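Local structure of inclusion membrane protein A (Chlamydia trachomatis, 6E7E) at residues Glu31-His34 and Leu35-Phe39; Val49-Asp52 and Phe53-Cys56; Pro109-Glu112 and Glu113-Leu117; Ala126-Glu129 and Glu130-Ile134. The protein is a SNARE-like protein of the chlamydial inclusion membrane that probably takes part in homotypic fusion of inclusions, the chain here being its soluble domain. The protein carries 2 engineered substitutions. One frame throughout, in Å; residues are numbered along the deposited sequence.

Contact 1 (Glu31-His34 and Leu35-Phe39); sequences EFLH and LSKEF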
# COMPACT_ATOMS: atom_id res chain seq x y z
N GLU A 31 -3.48 11.87 9.99
CA GLU A 31 -2.73 13.12 10.17
C GLU A 31 -3.11 14.13 9.09
O GLU A 31 -3.29 15.32 9.38
CB GLU A 31 -1.24 12.83 10.14
CG GLU A 31 -0.38 13.98 10.59
CD GLU A 31 1.11 13.67 10.71
OE1 GLU A 31 1.60 12.81 9.94
OE2 GLU A 31 1.80 14.31 11.53
N PHE A 32 -3.23 13.69 7.84
CA PHE A 32 -3.58 14.61 6.74
C PHE A 32 -5.06 14.98 6.78
O PHE A 32 -5.36 16.10 6.37
CB PHE A 32 -3.11 14.06 5.39
CG PHE A 32 -1.63 14.29 5.23
CD1 PHE A 32 -1.16 15.56 4.93
CD2 PHE A 32 -0.70 13.30 5.47
CE1 PHE A 32 0.19 15.84 4.88
CE2 PHE A 32 0.65 13.58 5.44
CZ PHE A 32 1.08 14.84 5.15
N LEU A 33 -5.93 14.15 7.32
CA LEU A 33 -7.32 14.59 7.55
C LEU A 33 -7.32 15.75 8.54
O LEU A 33 -7.95 16.78 8.31
CB LEU A 33 -8.16 13.44 8.09
CG LEU A 33 -9.61 13.80 8.38
CD1 LEU A 33 -10.32 14.26 7.12
CD2 LEU A 33 -10.30 12.58 8.96
N HIS A 34 -6.61 15.59 9.65
CA HIS A 34 -6.47 16.70 10.62
C HIS A 34 -5.94 17.95 9.92
O HIS A 34 -6.50 19.02 10.08
CB HIS A 34 -5.54 16.30 11.76
CG HIS A 34 -6.18 15.55 12.88
ND1 HIS A 34 -6.38 14.18 13.00
CD2 HIS A 34 -6.65 16.08 14.02
CE1 HIS A 34 -6.92 13.96 14.20
NE2 HIS A 34 -7.12 15.10 14.80
N LEU A 35 -4.84 17.81 9.19
CA LEU A 35 -4.17 18.97 8.56
C LEU A 35 -5.14 19.65 7.60
O LEU A 35 -5.17 20.88 7.52
CB LEU A 35 -2.89 18.52 7.88
CG LEU A 35 -1.87 19.62 7.59
CD1 LEU A 35 -1.22 20.08 8.88
CD2 LEU A 35 -0.81 19.09 6.63
N SER A 36 -5.88 18.86 6.85
CA SER A 36 -6.82 19.38 5.86
C SER A 36 -7.84 20.31 6.54
O SER A 36 -8.12 21.39 6.03
CB SER A 36 -7.47 18.28 5.08
OG SER A 36 -8.34 18.82 4.14
N LYS A 37 -8.35 19.90 7.68
CA LYS A 37 -9.38 20.69 8.39
C LYS A 37 -8.73 21.88 9.08
O LYS A 37 -9.30 22.96 9.07
CB LYS A 37 -10.10 19.81 9.40
CG LYS A 37 -10.83 18.65 8.78
CD LYS A 37 -11.75 19.04 7.65
CE LYS A 37 -12.56 17.88 7.12
NZ LYS A 37 -13.15 18.18 5.80
N GLU A 38 -7.57 21.69 9.67
CA GLU A 38 -6.86 22.77 10.38
C GLU A 38 -6.59 23.93 9.43
O GLU A 38 -6.63 25.07 9.88
CB GLU A 38 -5.54 22.25 10.92
CG GLU A 38 -5.63 21.35 12.13
CD GLU A 38 -4.32 20.65 12.40
OE1 GLU A 38 -3.26 21.29 12.09
OE2 GLU A 38 -4.34 19.50 12.93
N PHE A 39 -6.27 23.64 8.18
CA PHE A 39 -5.80 24.63 7.20
C PHE A 39 -6.86 25.02 6.18
O PHE A 39 -6.59 25.83 5.30
CB PHE A 39 -4.50 24.18 6.55
CG PHE A 39 -3.32 24.38 7.46
CD1 PHE A 39 -2.95 23.43 8.40
CD2 PHE A 39 -2.61 25.57 7.41
CE1 PHE A 39 -1.92 23.67 9.29
CE2 PHE A 39 -1.57 25.79 8.29
CZ PHE A 39 -1.23 24.85 9.23

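Contact 2 (Val49-Asp52 and Phe53-Cys56); sequences VSQD and FYSC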
# COMPACT_ATOMS: atom_id res chain seq x y z
N VAL A 49 -4.51 19.33 -0.95
CA VAL A 49 -3.53 18.22 -1.11
C VAL A 49 -3.65 17.28 0.09
O VAL A 49 -3.51 16.06 -0.06
CB VAL A 49 -2.08 18.72 -1.32
CG1 VAL A 49 -1.41 19.39 -0.14
CG2 VAL A 49 -1.20 17.54 -1.71
N SER A 50 -3.90 17.82 1.27
CA SER A 50 -4.06 16.99 2.48
C SER A 50 -5.29 16.09 2.33
O SER A 50 -5.22 14.90 2.68
CB SER A 50 -4.14 17.89 3.69
OG SER A 50 -2.93 18.61 3.90
N GLN A 51 -6.39 16.62 1.84
CA GLN A 51 -7.58 15.78 1.58
C GLN A 51 -7.26 14.71 0.52
O GLN A 51 -7.74 13.59 0.65
CB GLN A 51 -8.75 16.66 1.15
CG GLN A 51 -9.98 15.88 0.70
CD GLN A 51 -10.61 14.96 1.73
OE1 GLN A 51 -10.66 15.29 2.91
NE2 GLN A 51 -11.11 13.82 1.28
N ASP A 52 -6.40 15.03 -0.44
CA ASP A 52 -5.97 14.03 -1.44
C ASP A 52 -5.21 12.88 -0.78
O ASP A 52 -5.40 11.71 -1.18
CB ASP A 52 -5.07 14.65 -2.51
CG ASP A 52 -5.70 15.63 -3.44
OD1 ASP A 52 -6.94 15.62 -3.56
OD2 ASP A 52 -4.93 16.39 -4.06
N PHE A 53 -4.35 13.15 0.19
CA PHE A 53 -3.70 12.04 0.91
C PHE A 53 -4.74 11.21 1.63
O PHE A 53 -4.67 9.97 1.63
CB PHE A 53 -2.67 12.55 1.90
CG PHE A 53 -1.34 12.85 1.27
CD1 PHE A 53 -0.50 11.83 0.96
CD2 PHE A 53 -0.95 14.14 0.98
CE1 PHE A 53 0.72 12.06 0.37
CE2 PHE A 53 0.28 14.37 0.40
CZ PHE A 53 1.13 13.33 0.12
N TYR A 54 -5.71 11.85 2.26
CA TYR A 54 -6.76 11.12 2.99
C TYR A 54 -7.45 10.16 2.01
O TYR A 54 -7.63 8.97 2.29
CB TYR A 54 -7.76 12.05 3.66
CG TYR A 54 -8.71 11.24 4.51
CD1 TYR A 54 -8.28 10.72 5.74
CD2 TYR A 54 -9.97 10.89 4.08
CE1 TYR A 54 -9.08 9.91 6.52
CE2 TYR A 54 -10.79 10.10 4.86
CZ TYR A 54 -10.35 9.60 6.07
OH TYR A 54 -11.16 8.80 6.81
N SER A 55 -7.84 10.68 0.87
CA SER A 55 -8.62 9.94 -0.14
C SER A 55 -7.79 8.82 -0.77
O SER A 55 -8.29 7.69 -0.93
CB SER A 55 -9.14 10.90 -1.18
OG SER A 55 -10.11 11.77 -0.62
N CYS A 56 -6.54 9.09 -1.15
CA CYS A 56 -5.79 8.09 -1.93
C CYS A 56 -5.35 6.94 -1.01
O CYS A 56 -5.09 5.83 -1.51
CB CYS A 56 -4.65 8.72 -2.72
SG CYS A 56 -3.18 9.03 -1.76

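Contact 3 (Pro109-Glu112 and Glu113-Leu117); sequences PLAE and EVRRL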
# COMPACT_ATOMS: atom_id res chain seq x y z
N PRO A 109 7.67 13.40 8.33
CA PRO A 109 7.79 14.65 9.08
C PRO A 109 6.96 15.81 8.53
O PRO A 109 6.97 16.87 9.13
CB PRO A 109 9.27 15.01 8.95
CG PRO A 109 9.85 14.15 7.90
CD PRO A 109 8.86 13.07 7.54
N LEU A 110 6.34 15.66 7.38
CA LEU A 110 5.88 16.87 6.67
C LEU A 110 4.65 17.54 7.27
O LEU A 110 4.61 18.77 7.26
CB LEU A 110 5.66 16.52 5.20
CG LEU A 110 6.94 16.11 4.47
CD1 LEU A 110 6.61 15.88 3.01
CD2 LEU A 110 8.12 17.06 4.64
N ALA A 111 3.70 16.83 7.86
CA ALA A 111 2.53 17.51 8.44
C ALA A 111 2.99 18.39 9.60
O ALA A 111 2.56 19.55 9.73
CB ALA A 111 1.50 16.51 8.89
N GLU A 112 3.72 17.85 10.55
CA GLU A 112 4.21 18.69 11.68
C GLU A 112 5.21 19.72 11.14
O GLU A 112 5.25 20.83 11.68
CB GLU A 112 4.85 17.83 12.77
CG GLU A 112 3.88 16.89 13.46
CD GLU A 112 2.90 17.62 14.36
OE1 GLU A 112 3.31 18.59 15.04
OE2 GLU A 112 1.71 17.24 14.38
N GLU A 113 5.95 19.58 10.11
CA GLU A 113 6.79 20.66 9.56
C GLU A 113 5.90 21.79 9.04
O GLU A 113 6.20 22.96 9.27
CB GLU A 113 7.78 20.16 8.54
CG GLU A 113 8.65 21.26 7.97
CD GLU A 113 9.57 22.01 8.91
OE1 GLU A 113 9.66 21.64 10.11
OE2 GLU A 113 10.23 22.96 8.44
N VAL A 114 4.81 21.48 8.34
CA VAL A 114 3.87 22.52 7.88
C VAL A 114 3.32 23.27 9.08
O VAL A 114 3.23 24.50 9.05
CB VAL A 114 2.73 21.88 7.09
CG1 VAL A 114 1.53 22.77 6.98
CG2 VAL A 114 3.22 21.45 5.72
N ARG A 115 2.91 22.54 10.12
CA ARG A 115 2.36 23.23 11.32
C ARG A 115 3.42 24.17 11.93
O ARG A 115 3.07 25.30 12.30
CB ARG A 115 1.83 22.24 12.35
CG ARG A 115 0.62 21.46 11.86
CD ARG A 115 0.27 20.50 12.97
NE ARG A 115 -0.88 19.70 12.61
CZ ARG A 115 -0.91 18.39 12.53
NH1 ARG A 115 0.17 17.67 12.78
NH2 ARG A 115 -2.02 17.80 12.13
N ARG A 116 4.65 23.72 11.98
CA ARG A 116 5.77 24.50 12.54
C ARG A 116 5.97 25.76 11.71
O ARG A 116 6.08 26.86 12.28
CB ARG A 116 7.05 23.66 12.59
CG ARG A 116 8.20 24.29 13.37
CD ARG A 116 9.53 23.59 13.21
NE ARG A 116 10.06 23.82 11.88
CZ ARG A 116 10.59 24.96 11.47
NH1 ARG A 116 10.79 25.96 12.32
NH2 ARG A 116 10.99 25.07 10.22
N LEU A 117 6.03 25.62 10.39
CA LEU A 117 6.20 26.78 9.51
C LEU A 117 5.04 27.77 9.68
O LEU A 117 5.28 28.97 9.80
CB LEU A 117 6.28 26.31 8.07
CG LEU A 117 7.53 25.51 7.72
CD1 LEU A 117 7.36 24.87 6.36
CD2 LEU A 117 8.78 26.37 7.76

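Contact 4 (Ala126-Glu129 and Glu130-Ile134); sequences AAIE and ELKTI. Engineered in segment 126-129: Ala126 (natural residue Val), Ala127 (natural residue Val).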
# COMPACT_ATOMS: atom_id res chain seq x y z
N ALA A 126 6.95 25.71 -0.65
CA ALA A 126 7.85 24.57 -0.93
C ALA A 126 7.27 23.30 -0.32
O ALA A 126 7.34 22.23 -0.96
CB ALA A 126 9.23 24.83 -0.39
N ALA A 127 6.71 23.38 0.87
CA ALA A 127 6.15 22.19 1.54
C ALA A 127 4.97 21.67 0.74
O ALA A 127 4.82 20.44 0.62
CB ALA A 127 5.76 22.50 2.97
N ILE A 128 4.13 22.56 0.26
CA ILE A 128 2.95 22.15 -0.52
C ILE A 128 3.41 21.43 -1.79
O ILE A 128 2.84 20.39 -2.16
CB ILE A 128 2.03 23.34 -0.80
CG1 ILE A 128 1.38 23.83 0.49
CG2 ILE A 128 1.00 23.00 -1.87
CD1 ILE A 128 0.77 25.20 0.37
N GLU A 129 4.43 21.96 -2.46
CA GLU A 129 4.94 21.34 -3.70
C GLU A 129 5.51 19.96 -3.39
O GLU A 129 5.28 19.03 -4.17
CB GLU A 129 5.99 22.26 -4.30
CG GLU A 129 6.71 21.64 -5.47
CD GLU A 129 5.78 21.25 -6.58
OE1 GLU A 129 4.63 21.75 -6.62
OE2 GLU A 129 6.22 20.44 -7.40
N GLU A 130 6.21 19.81 -2.28
CA GLU A 130 6.75 18.50 -1.90
C GLU A 130 5.60 17.53 -1.66
O GLU A 130 5.68 16.36 -2.09
CB GLU A 130 7.64 18.63 -0.68
CG GLU A 130 8.28 17.33 -0.31
CD GLU A 130 9.30 17.41 0.81
OE1 GLU A 130 9.32 18.44 1.50
OE2 GLU A 130 10.07 16.44 0.97
N LEU A 131 4.57 17.97 -0.98
CA LEU A 131 3.41 17.11 -0.69
C LEU A 131 2.75 16.67 -1.98
O LEU A 131 2.37 15.49 -2.10
CB LEU A 131 2.43 17.82 0.23
CG LEU A 131 2.89 17.90 1.68
CD1 LEU A 131 2.00 18.88 2.43
CD2 LEU A 131 2.86 16.54 2.34
N LYS A 132 2.57 17.56 -2.93
CA LYS A 132 1.94 17.18 -4.20
C LYS A 132 2.80 16.14 -4.92
O LYS A 132 2.26 15.20 -5.54
CB LYS A 132 1.75 18.37 -5.11
CG LYS A 132 0.68 19.35 -4.66
CD LYS A 132 0.65 20.56 -5.54
CE LYS A 132 -0.36 21.59 -5.09
NZ LYS A 132 -0.13 22.88 -5.79
N THR A 133 4.11 16.29 -4.84
CA THR A 133 5.03 15.35 -5.53
C THR A 133 4.94 13.97 -4.87
O THR A 133 4.89 12.95 -5.59
CB THR A 133 6.44 15.96 -5.51
OG1 THR A 133 6.42 17.24 -6.13
CG2 THR A 133 7.45 15.07 -6.20
N ILE A 134 4.95 13.91 -3.56
CA ILE A 134 4.82 12.62 -2.85
C ILE A 134 3.44 12.02 -3.12
O ILE A 134 3.34 10.81 -3.34
CB ILE A 134 5.08 12.78 -1.35
CG1 ILE A 134 6.53 13.20 -1.13
CG2 ILE A 134 4.74 11.50 -0.62
CD1 ILE A 134 6.77 13.72 0.25
O HOH W 1 6.41 19.17 2.55
O HOH W 2 2.67 23.40 -5.45

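Contact 1 (Glu31-His34 and Leu35-Phe39)
Leu35 lies beside Phe32, three residues back along the same helix, and both side chains point the same way. Leu35 can be followed outward. Its CB sits 3.6 Å from Glu31 O, the carbonyl that takes the Leu35 N-H. With CG anti to the backbone N (chi1 -160°), the two methyls go to different neighbours. CD2 goes to the Phe32 ring, 3.8 Å from CE1 and nearly as close to CD1, meeting it obliquely. CD1 turns to helix 110-119, where it packs on the aliphatic part of Arg115. The Phe32 ring is also stacked with Phe53 of helix 44-57, so it touches both the leucine methyl and another helix.

The polar side of the turn is built differently. Glu38 N donates to His34 O at 2.9 Å. The Glu38 side chain then folds back over this carbonyl, with CG 3.2 Å from His34 O. OE2 ends 3.6 Å from His34 CB, at the edge of the imidazole. The stronger polar partner of this carboxylate is Arg115, which forms a salt bridge with OE1. His34 ND1 is bonded to Lys30 O, which helps fix the ring.

Ser36 N bonds to Phe32 O at 2.8 Å, and Lys37 N to Leu33 O at 3.2 Å. These i to i+4 bonds carry helix 4-38 through its last turns. One face is apolar and packed into the bundle, and another is polar. This is the pattern of an amphipathic helix in a helical bundle.

Contact 2 (Val49-Asp52 and Phe53-Cys56)
The ring of Phe53 meets Val49 and Ser50 of the preceding turn. Ser50 CA lies at the ring edge, near its plane. Val49 O approaches obliquely, 3.4 Å from CD2 of Phe53. Val49 CG2 reaches Phe53 CE2 at 4.1 Å, the two side chains lying side by side. That methyl stands anti to its own backbone N, while CG1 takes the place between N and the carbonyl carbon (chi1 69°). Leu131 of helix 125-165 also packs against the Phe53 ring.

The second ring, Tyr54, has a looser neighbour. The amide nitrogen NE2 of Gln51 comes to it obliquely, 4.2 Å from Tyr54 CD2. Gln51 bends at chi2 (61°), which brings NE2 forward along the helix to 3.0 Å from Ser55 OG. The hydroxyl also lies close to Gln51 O, whose bonded donor is Ser55 N at 2.9 Å.

On the next carbonyl, Asp52 O accepts from Cys56 N. Cys56 SG rests 3.5 Å from Asp52 O as well. Ser50 OG bonds back to Leu46 O, so its hydroxyl is satisfied within its own helix.

Polar groups also lie at the helix interfaces. Ser50 packs on helix 4-38, and Asp52 OD2 forms a salt bridge with Arg135 of helix 125-165. Phe53 lies between these two helices with Val49 and Ser50 beside it, a buried aromatic layer of a helical bundle.

Contact 3 (Pro109-Glu112 and Glu113-Leu117)
Glu113 N bonds to Pro109 O at 3.1 Å, in the first turn of the short helix 110-119 of the bundle. Val114 N to Leu110 O, Arg115 N to Ala111 O and Arg116 N to Glu112 O continue the same i to i+4 pattern at 2.9 to 3.0 Å.

Side-chain carbons pack on backbone carbonyl oxygens. Val114 CG2 settles 3.4 Å from Leu110 O. This branch lies on the backbone N side, opposite the carbonyl carbon, and so turns back over the preceding turn. Leu110 and Val114 both go on to pack on helix 125-165, while Ala111 meets Glu31 of helix 4-38. Arg115 CG passes 3.5 Å from Ala111 O before its extended chain carries the guanidinium toward helix 4-38.

Charged groups form two i to i+3 pairs. The first, Glu112 with Arg115, is doubtful in detail. The modelled approach of Glu112 OE2 to Arg115 NH1 is too close to be real. Glu112 does bend at chi2 (-71°), which turns its carboxylate toward the guanidinium, but the exact place of the two groups is unsure. Arg115 is held more surely through its NE, by Glu38 of helix 4-38.

The second pair is well defined. NE and NH2 of Arg116 each take one oxygen of the Glu113 carboxylate, a two-bond salt bridge made from the side of the guanidinium. Arg116 NH2 reaches Glu113 OE2 at 2.9 Å. Arg116 NE reaches Glu113 OE1 at 2.8 Å, its N-H pointing almost straight (171°) at the oxygen's syn side, though 33° out of the carboxylate plane.

Contact 4 (Ala126-Glu129 and Glu130-Ile134)
Ile128 lays its CG2 methyl against the end of Lys132, one turn on, with CG2 3.8 Å from Lys132 CE. The two side chains run side by side. Lys132 is extended beyond CG, which carries the ammonium past the methyl. NZ forms a salt bridge with Asp45 of helix 44-57. Lys132 NZ also gives a hydrogen bond to a water at 2.9 Å, and that water donates to Glu129 OE1. The two charged ends are therefore joined through water, with Glu129 OE1 and Lys132 NZ 5.0 Å apart.

Glu129 O takes two donors from Thr133. Thr133 OG1 bonds to Glu129 O at 2.9 Å. Thr133 N bonds to Glu129 O at 3.1 Å. They arrive from opposite faces of the carbonyl plane. OG1 can reach back because it stands beside its own backbone N (chi1 -57°).

A second water donates to Ala127 O at 2.8 Å and to Glu130 OE1 at 3.2 Å. Ala127 O already receives Leu131 N, and Leu131 CG lies 3.4 Å from Ala127 O. Ala126 and Ala127 are engineered, both valine in the natural protein.

The apolar side of this turn faces inward. Ala127 meets Val114 of helix 110-119, and Leu131 and Ile134 meet Leu110 of the same helix. Ile128 and Leu131 touch helix 44-57, and Leu131 and Ile134 reach helix 87-107. Helix 125-165 is thus packed against three other helices here.

How the contacts relate
Each contact is local and closes only a turn of its own helix. The four come in series along the chain, without nesting or crossing. Contact 1 ends helix 4-38, and contact 2 follows on helix 44-57 after a short connection. Leu33 packs on Tyr54 where these two helices meet. Much later comes contact 3 on helix 110-119, followed by contact 4 at the start of helix 125-165. Contact 1 is tied to contact 3 by charge and by packing. Leu131 of contact 4 reaches Phe32, Phe53 and Leu110, so it touches all the others. Contacts 2 and 3 do not meet, their nearest atoms lying about 7 Å apart.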